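Local coordinates for 49 protein (PDB 6A4V) that interacts with poly(ADP-ribose) polymerase 1 and facilitates replication of a murine gammaherpesvirus, at residues 38-43 against 231-236. Residues are numbered along the deposited sequence; the frame is centred on the assembly and turned at random.
Sequences EFYYPS and SVCVQS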
# COMPACT_ATOMS: atom_id res chain seq x y z
N GLU B 38 11.79 2.46 -5.66
CA GLU B 38 11.30 1.84 -4.42
C GLU B 38 11.96 0.48 -4.17
O GLU B 38 12.21 -0.30 -5.06
CB GLU B 38 9.79 1.57 -4.47
CG GLU B 38 8.88 2.77 -4.67
CD GLU B 38 7.54 2.43 -5.31
OE1 GLU B 38 7.06 3.22 -6.17
OE2 GLU B 38 6.96 1.37 -4.98
N PHE B 39 12.08 0.14 -2.89
CA PHE B 39 12.81 -1.02 -2.49
C PHE B 39 11.84 -2.09 -2.03
O PHE B 39 10.76 -1.82 -1.51
CB PHE B 39 13.81 -0.66 -1.41
CG PHE B 39 15.01 0.10 -1.92
CD1 PHE B 39 16.02 -0.56 -2.62
CD2 PHE B 39 15.13 1.46 -1.70
CE1 PHE B 39 17.09 0.15 -3.13
CE2 PHE B 39 16.24 2.16 -2.17
CZ PHE B 39 17.23 1.49 -2.85
N TYR B 40 12.20 -3.31 -2.38
CA TYR B 40 11.58 -4.45 -1.79
C TYR B 40 11.98 -4.38 -0.32
O TYR B 40 11.17 -4.56 0.55
CB TYR B 40 12.01 -5.72 -2.55
CG TYR B 40 11.18 -6.96 -2.30
CD1 TYR B 40 9.82 -6.96 -2.54
CD2 TYR B 40 11.79 -8.18 -2.01
CE1 TYR B 40 9.06 -8.10 -2.31
CE2 TYR B 40 11.06 -9.34 -1.84
CZ TYR B 40 9.68 -9.29 -1.98
OH TYR B 40 8.93 -10.39 -1.72
N TYR B 41 13.27 -4.11 -0.08
CA TYR B 41 13.74 -3.63 1.17
C TYR B 41 14.99 -2.81 0.92
O TYR B 41 15.78 -3.15 0.04
CB TYR B 41 14.05 -4.79 2.14
CG TYR B 41 15.03 -5.84 1.66
CD1 TYR B 41 16.39 -5.72 1.94
CD2 TYR B 41 14.59 -6.96 0.97
CE1 TYR B 41 17.30 -6.66 1.49
CE2 TYR B 41 15.49 -7.91 0.49
CZ TYR B 41 16.84 -7.75 0.78
OH TYR B 41 17.75 -8.65 0.37
N PRO B 42 15.24 -1.81 1.78
CA PRO B 42 16.49 -1.05 1.77
C PRO B 42 17.59 -1.72 2.59
O PRO B 42 17.30 -2.63 3.43
CB PRO B 42 15.98 0.24 2.46
CG PRO B 42 15.06 -0.27 3.52
CD PRO B 42 14.36 -1.45 2.91
N SER B 43 18.83 -1.28 2.39
CA SER B 43 19.97 -1.73 3.21
C SER B 43 19.97 -0.99 4.56
O SER B 43 19.73 0.24 4.57
CB SER B 43 21.27 -1.43 2.49
OG SER B 43 21.23 -0.06 2.04
N SER B 231 14.15 -15.20 -6.91
CA SER B 231 14.12 -16.58 -6.45
C SER B 231 15.03 -16.75 -5.24
O SER B 231 14.72 -17.45 -4.28
CB SER B 231 14.52 -17.53 -7.52
OG SER B 231 13.40 -17.86 -8.32
N VAL B 232 16.21 -16.17 -5.33
CA VAL B 232 17.17 -16.37 -4.28
C VAL B 232 16.67 -15.61 -3.06
O VAL B 232 16.61 -16.12 -1.94
CB VAL B 232 18.56 -15.90 -4.76
CG1 VAL B 232 19.50 -15.56 -3.63
CG2 VAL B 232 19.17 -16.95 -5.69
N CYS B 233 16.24 -14.38 -3.31
CA CYS B 233 15.69 -13.53 -2.31
C CYS B 233 14.60 -14.22 -1.47
O CYS B 233 14.56 -14.05 -0.23
CB CYS B 233 15.13 -12.31 -2.99
SG CYS B 233 14.99 -10.92 -1.87
N VAL B 234 13.72 -15.01 -2.11
CA VAL B 234 12.54 -15.62 -1.47
C VAL B 234 13.00 -16.93 -0.85
O VAL B 234 12.71 -17.23 0.31
CB VAL B 234 11.39 -15.75 -2.50
CG1 VAL B 234 10.18 -16.58 -2.06
CG2 VAL B 234 10.94 -14.37 -2.96
N GLN B 235 13.81 -17.71 -1.58
CA GLN B 235 14.42 -18.89 -1.00
C GLN B 235 14.97 -18.49 0.38
O GLN B 235 14.70 -19.11 1.37
CB GLN B 235 15.57 -19.42 -1.88
CG GLN B 235 15.18 -20.41 -2.99
CD GLN B 235 16.07 -20.44 -4.23
OE1 GLN B 235 17.25 -20.06 -4.21
NE2 GLN B 235 15.51 -20.91 -5.34
N SER B 236 15.78 -17.43 0.41
CA SER B 236 16.67 -17.14 1.53
C SER B 236 15.96 -16.24 2.58
O SER B 236 16.59 -15.76 3.54
CB SER B 236 17.96 -16.51 0.99
OG SER B 236 18.40 -17.16 -0.23
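V232 O, one residue ahead of the C233 whose sulfur meets Y40 and Y41, takes two hydrogen bonds from S236. The hydroxyl bond is the shorter of the two, S236 OG lying 2.7 Å from V232 O, and it approaches from above the carbonyl plane, 39° out of it. S236 N gives the second bond at 2.8 Å to V232 O, so both backbone and side chain of S236 tie the last turn of helix 213-235 together.

Y40 and Y41 both share backbone hydrogen bonds with M192, a classic beta bulge, just before helix 44-57. Both tyrosines leave the backbone toward helix 213-235, and the contact rests on C233 as a pair of cysteine sulfur-aromatic interactions. C233 SG is swung anti to its own backbone N (chi1 -158°), which carries it out to the two rings. It reaches the edge of each, near the ring plane, standing 5.2 Å from the centroid of the Y41 ring and 5.3 Å from that of Y40. Y41 has CG between its backbone N and carbonyl carbon (chi1 56°), a torsion that brings one ring edge round to the sulfur.

Y40 OH is hydrogen-bonded to E86 OE2 and Y41 OH to F189 O, which probably limits how far either ring can shift around the thiol. F230 meets the Y40 ring edge-to-face, while L79, F238 and S242 pack on Y41, so this buried patch joins the N-terminal loop to several helices near the centre of the chain. Of the two sulfur contacts the tighter is made by the ring carbon ortho to the hydroxyl, Y41 CE2, 3.9 Å from C233 SG, and the other runs from Y40 CD2 to C233 SG at 4.2 Å.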